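Local coordinates for protein tumour necrosis factor receptor (Ectromelia virus, PDB 3ON9) that probably dampens host immune defence by binding tumour necrosis factor and, through its chemokine-binding SECRET domain, sequestering host chemokines outside the cell, at residues 84-98 and 112-125. Numbering follows the deposited sequence.
Sequences NLEIKCNSGRESRQL and TVTVVGDCLSNLDV
In the beta-sandwich of the SECRET domain, the edge of the mixed sheet forms where strand 112-116 runs parallel to strand 84-89 on one side and antiparallel to strand 95-97 on the other, while strand 122-125 belongs to the facing sheet. The parallel pair is a ladder in which L85 and I87 bond to the backbone on both flanks of their partners: L85 N to T112 O, T114 N to L85 O (2.9 Å), I87 N to T114 O and V116 N to I87 O, with C89 N to V116 O as the last rung. Across the other border, R96 and V115 make a hydrogen-bonded pair, and L98 N meets V113 O almost straight (177°). Inside the sandwich, L85, with CG anti to the backbone N (chi1 -166°), sends CD2 tip to tip against V125 CG1 at 3.5 Å. L98 crosses obliquely over V113 and L123, placing CD1 3.8 Å from V113 CG1 and 4.0 Å from L123 CD2; Y144 of strand 140-145 touches L98, V113 and V125. On the face carrying E86, K88 and S95, V116 lies between neighbours: CB meets K88 CD and CG2 meets S95 CB. K88 then bends its chain so that NZ donates to C89 O, the carbonyl that also accepts G92 N from the opposite face of its plane in the type I turn C89-G92. The C89-C119 disulfide (chi3 -79°) ties that turn covalently to the loop before strand 122-125, and L38 packs on C119. R96 lies beside V115, its CG 3.5 Å from V115 CG1; L98 CD2 sits over one guanidinium face, offset toward its rim, and at the guanidinium edge NE donates to a water 2.6 Å away that in turn donates to G117 O.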
loop_
_atom_site.group_PDB
_atom_site.type_symbol
_atom_site.label_atom_id
_atom_site.label_comp_id
_atom_site.label_asym_id
_atom_site.label_seq_id
_atom_site.Cartn_x
_atom_site.Cartn_y
_atom_site.Cartn_z
ATOM N N ASN A 84 3.437 -1.256 -8.083
ATOM C CA ASN A 84 4.678 -0.638 -7.620
ATOM C C ASN A 84 4.358 0.387 -6.559
ATOM O O ASN A 84 3.400 1.148 -6.679
ATOM C CB ASN A 84 5.447 0.046 -8.759
ATOM C CG ASN A 84 5.957 -0.935 -9.799
ATOM O OD1 ASN A 84 6.264 -2.096 -9.488
ATOM N ND2 ASN A 84 6.067 -0.467 -11.043
ATOM N N LEU A 85 5.178 0.428 -5.524
ATOM C CA LEU A 85 4.942 1.324 -4.413
ATOM C C LEU A 85 6.271 1.907 -3.991
ATOM O O LEU A 85 7.237 1.175 -3.822
ATOM C CB LEU A 85 4.367 0.517 -3.248
ATOM C CG LEU A 85 3.750 1.277 -2.092
ATOM C CD1 LEU A 85 2.494 2.038 -2.563
ATOM C CD2 LEU A 85 3.405 0.305 -0.968
ATOM N N GLU A 86 6.321 3.223 -3.832
ATOM C CA GLU A 86 7.524 3.889 -3.365
ATOM C C GLU A 86 7.178 4.778 -2.187
ATOM O O GLU A 86 6.204 5.535 -2.233
ATOM C CB GLU A 86 8.132 4.738 -4.490
ATOM C CG GLU A 86 9.313 5.600 -4.044
ATOM C CD GLU A 86 9.549 6.795 -4.966
ATOM O OE1 GLU A 86 10.457 6.706 -5.823
ATOM O OE2 GLU A 86 8.820 7.812 -4.849
ATOM N N ILE A 87 7.960 4.656 -1.115
ATOM C CA ILE A 87 7.836 5.542 0.032
ATOM C C ILE A 87 9.037 6.491 0.014
ATOM O O ILE A 87 10.189 6.053 0.147
ATOM C CB ILE A 87 7.777 4.747 1.362
ATOM C CG1 ILE A 87 6.543 3.825 1.398
ATOM C CG2 ILE A 87 7.757 5.703 2.566
ATOM C CD1 ILE A 87 6.700 2.492 0.674
ATOM N N LYS A 88 8.766 7.782 -0.159
ATOM C CA LYS A 88 9.822 8.784 -0.334
ATOM C C LYS A 88 9.916 9.730 0.856
ATOM O O LYS A 88 8.983 10.489 1.129
ATOM C CB LYS A 88 9.586 9.578 -1.628
ATOM C CG LYS A 88 10.416 10.863 -1.770
ATOM C CD LYS A 88 11.911 10.562 -1.822
ATOM C CE LYS A 88 12.705 11.714 -2.443
ATOM N NZ LYS A 88 12.474 13.021 -1.745
ATOM N N CYS A 89 11.045 9.658 1.572
ATOM C CA CYS A 89 11.340 10.561 2.681
ATOM C C CYS A 89 11.780 11.908 2.148
ATOM O O CYS A 89 12.421 11.977 1.111
ATOM C CB CYS A 89 12.493 10.026 3.537
ATOM S SG CYS A 89 12.138 8.484 4.441
ATOM N N ASN A 90 11.488 12.959 2.902
ATOM C CA ASN A 90 11.772 14.314 2.461
ATOM C C ASN A 90 13.176 14.514 1.914
ATOM O O ASN A 90 13.341 15.086 0.839
ATOM C CB ASN A 90 11.503 15.324 3.576
ATOM C CG ASN A 90 11.780 16.736 3.135
ATOM O OD1 ASN A 90 10.987 17.336 2.386
ATOM N ND2 ASN A 90 12.915 17.274 3.564
ATOM N N SER A 91 14.196 14.060 2.628
ATOM C CA SER A 91 15.562 14.278 2.157
ATOM C C SER A 91 16.263 12.979 1.768
ATOM O O SER A 91 17.491 12.882 1.822
ATOM C CB SER A 91 16.372 15.052 3.200
ATOM O OG SER A 91 15.946 16.407 3.258
ATOM N N GLY A 92 15.475 11.988 1.366
ATOM C CA GLY A 92 16.018 10.711 0.944
ATOM C C GLY A 92 16.947 10.812 -0.249
ATOM O O GLY A 92 16.578 11.360 -1.298
ATOM N N ARG A 93 18.145 10.259 -0.099
ATOM C CA ARG A 93 19.186 10.407 -1.108
ATOM C C ARG A 93 19.267 9.209 -2.032
ATOM O O ARG A 93 19.636 9.346 -3.194
ATOM C CB ARG A 93 20.554 10.628 -0.447
ATOM C CG ARG A 93 20.678 11.932 0.336
ATOM C CD ARG A 93 22.089 12.117 0.885
ATOM N NE ARG A 93 22.491 11.018 1.759
ATOM C CZ ARG A 93 22.265 10.982 3.069
ATOM N NH1 ARG A 93 21.635 11.986 3.663
ATOM N NH2 ARG A 93 22.666 9.940 3.789
ATOM N N GLU A 94 18.928 8.029 -1.525
ATOM C CA GLU A 94 19.072 6.844 -2.353
ATOM C C GLU A 94 17.958 5.838 -2.142
ATOM O O GLU A 94 17.563 5.565 -1.010
ATOM C CB GLU A 94 20.428 6.192 -2.107
ATOM C CG GLU A 94 20.693 4.984 -2.990
ATOM C CD GLU A 94 22.107 4.461 -2.844
ATOM O OE1 GLU A 94 22.301 3.229 -2.911
ATOM O OE2 GLU A 94 23.024 5.286 -2.656
ATOM N N SER A 95 17.463 5.287 -3.250
ATOM C CA SER A 95 16.396 4.294 -3.222
ATOM C C SER A 95 16.935 2.903 -2.889
ATOM O O SER A 95 18.110 2.592 -3.119
ATOM C CB SER A 95 15.673 4.257 -4.572
ATOM O OG SER A 95 16.556 3.813 -5.595
ATOM N N ARG A 96 16.067 2.071 -2.331
ATOM C CA ARG A 96 16.402 0.676 -2.082
ATOM C C ARG A 96 15.134 -0.156 -2.117
ATOM O O ARG A 96 14.035 0.353 -1.914
ATOM C CB ARG A 96 17.141 0.502 -0.755
ATOM C CG ARG A 96 16.267 0.585 0.469
ATOM C CD ARG A 96 17.092 0.299 1.720
ATOM N NE ARG A 96 16.285 0.346 2.935
ATOM C CZ ARG A 96 15.864 -0.734 3.589
ATOM N NH1 ARG A 96 16.166 -1.940 3.134
ATOM N NH2 ARG A 96 15.137 -0.609 4.694
ATOM N N GLN A 97 15.288 -1.435 -2.423
ATOM C CA GLN A 97 14.160 -2.332 -2.571
ATOM C C GLN A 97 13.937 -3.114 -1.285
ATOM O O GLN A 97 14.892 -3.500 -0.616
ATOM C CB GLN A 97 14.423 -3.280 -3.752
ATOM C CG GLN A 97 14.328 -4.751 -3.444
ATOM C CD GLN A 97 14.906 -5.618 -4.557
ATOM O OE1 GLN A 97 14.573 -5.445 -5.722
ATOM N NE2 GLN A 97 15.767 -6.566 -4.192
ATOM N N LEU A 98 12.670 -3.315 -0.940
ATOM C CA LEU A 98 12.283 -4.195 0.157
ATOM C C LEU A 98 11.949 -5.572 -0.396
ATOM O O LEU A 98 11.441 -5.707 -1.512
ATOM C CB LEU A 98 11.073 -3.636 0.913
ATOM C CG LEU A 98 11.271 -2.230 1.495
ATOM C CD1 LEU A 98 10.132 -1.901 2.441
ATOM C CD2 LEU A 98 12.613 -2.112 2.202
ATOM N N THR A 112 6.572 -4.558 -6.537
ATOM C CA THR A 112 7.838 -4.038 -6.027
ATOM C C THR A 112 7.545 -2.934 -5.042
ATOM O O THR A 112 6.615 -2.138 -5.233
ATOM C CB THR A 112 8.762 -3.485 -7.126
ATOM O OG1 THR A 112 8.296 -2.197 -7.563
ATOM C CG2 THR A 112 8.842 -4.456 -8.291
ATOM N N VAL A 113 8.333 -2.905 -3.977
ATOM C CA VAL A 113 8.205 -1.906 -2.936
ATOM C C VAL A 113 9.574 -1.306 -2.710
ATOM O O VAL A 113 10.555 -2.029 -2.498
ATOM C CB VAL A 113 7.693 -2.521 -1.628
ATOM C CG1 VAL A 113 7.753 -1.490 -0.504
ATOM C CG2 VAL A 113 6.272 -3.067 -1.825
ATOM N N THR A 114 9.640 0.016 -2.781
ATOM C CA THR A 114 10.893 0.757 -2.698
ATOM C C THR A 114 10.790 1.811 -1.609
ATOM O O THR A 114 9.720 2.373 -1.407
ATOM C CB THR A 114 11.174 1.474 -4.030
ATOM O OG1 THR A 114 11.482 0.504 -5.036
ATOM C CG2 THR A 114 12.337 2.454 -3.889
ATOM N N VAL A 115 11.896 2.086 -0.928
ATOM C CA VAL A 115 11.937 3.178 0.044
ATOM C C VAL A 115 13.130 4.079 -0.286
ATOM O O VAL A 115 14.184 3.590 -0.709
ATOM C CB VAL A 115 12.010 2.656 1.502
ATOM C CG1 VAL A 115 13.216 1.723 1.696
ATOM C CG2 VAL A 115 12.044 3.807 2.481
ATOM N N VAL A 116 12.949 5.390 -0.126
ATOM C CA VAL A 116 13.987 6.370 -0.432
ATOM C C VAL A 116 14.256 7.200 0.825
ATOM O O VAL A 116 13.431 8.016 1.242
ATOM C CB VAL A 116 13.596 7.286 -1.632
ATOM C CG1 VAL A 116 14.799 8.106 -2.077
ATOM C CG2 VAL A 116 13.054 6.454 -2.818
ATOM N N GLY A 117 15.406 6.964 1.447
ATOM C CA GLY A 117 15.737 7.620 2.698
ATOM C C GLY A 117 15.550 6.724 3.916
ATOM O O GLY A 117 14.986 5.636 3.828
ATOM N N ASP A 118 16.012 7.206 5.061
ATOM C CA ASP A 118 15.973 6.426 6.284
ATOM C C ASP A 118 15.198 7.126 7.394
ATOM O O ASP A 118 15.513 6.965 8.580
ATOM C CB ASP A 118 17.399 6.109 6.741
ATOM C CG ASP A 118 18.236 7.355 6.960
ATOM O OD1 ASP A 118 17.713 8.479 6.775
ATOM O OD2 ASP A 118 19.425 7.212 7.320
ATOM N N CYS A 119 14.164 7.875 7.016
ATOM C CA CYS A 119 13.393 8.656 7.975
ATOM C C CYS A 119 12.477 7.792 8.844
ATOM O O CYS A 119 11.991 8.249 9.881
ATOM C CB CYS A 119 12.577 9.751 7.268
ATOM S SG CYS A 119 11.271 9.162 6.145
ATOM N N LEU A 120 12.246 6.549 8.431
ATOM C CA LEU A 120 11.384 5.662 9.222
ATOM C C LEU A 120 12.162 4.621 10.012
ATOM O O LEU A 120 13.053 3.968 9.477
ATOM C CB LEU A 120 10.360 4.946 8.338
ATOM C CG LEU A 120 9.379 5.854 7.590
ATOM C CD1 LEU A 120 8.467 5.005 6.713
ATOM C CD2 LEU A 120 8.566 6.696 8.561
ATOM N N SER A 121 11.805 4.462 11.285
ATOM C CA SER A 121 12.352 3.382 12.102
ATOM C C SER A 121 11.584 2.079 11.864
ATOM O O SER A 121 12.142 0.998 12.016
ATOM C CB SER A 121 12.329 3.764 13.585
ATOM O OG SER A 121 11.017 3.848 14.081
ATOM N N ASN A 122 10.311 2.182 11.482
ATOM C CA ASN A 122 9.520 1.002 11.132
ATOM C C ASN A 122 8.678 1.302 9.908
ATOM O O ASN A 122 8.009 2.326 9.861
ATOM C CB ASN A 122 8.551 0.596 12.259
ATOM C CG ASN A 122 9.221 0.464 13.615
ATOM O OD1 ASN A 122 9.667 1.453 14.202
ATOM N ND2 ASN A 122 9.249 -0.762 14.147
ATOM N N LEU A 123 8.711 0.400 8.934
ATOM C CA LEU A 123 7.897 0.531 7.732
ATOM C C LEU A 123 7.366 -0.847 7.399
ATOM O O LEU A 123 8.143 -1.780 7.187
ATOM C CB LEU A 123 8.746 1.055 6.571
ATOM C CG LEU A 123 8.127 1.028 5.167
ATOM C CD1 LEU A 123 6.785 1.791 5.137
ATOM C CD2 LEU A 123 9.092 1.591 4.127
ATOM N N ASP A 124 6.043 -0.980 7.358
ATOM C CA ASP A 124 5.398 -2.234 6.987
ATOM C C ASP A 124 4.549 -1.968 5.755
ATOM O O ASP A 124 3.836 -0.962 5.696
ATOM C CB ASP A 124 4.469 -2.731 8.103
ATOM C CG ASP A 124 5.179 -2.933 9.425
ATOM O OD1 ASP A 124 6.272 -3.523 9.442
ATOM O OD2 ASP A 124 4.618 -2.505 10.449
ATOM N N VAL A 125 4.609 -2.873 4.786
ATOM C CA VAL A 125 3.758 -2.793 3.612
ATOM C C VAL A 125 3.049 -4.129 3.412
ATOM O O VAL A 125 3.660 -5.192 3.537
ATOM C CB VAL A 125 4.583 -2.454 2.365
ATOM C CG1 VAL A 125 3.719 -2.528 1.113
ATOM C CG2 VAL A 125 5.173 -1.067 2.525
HETATM O O HOH W 1 8.503 0.253 -5.920
HETATM O O HOH W 2 16.654 4.124 1.078
HETATM O O HOH W 3 15.974 2.846 3.537
HETATM O O HOH W 4 10.348 -5.085 -3.843
#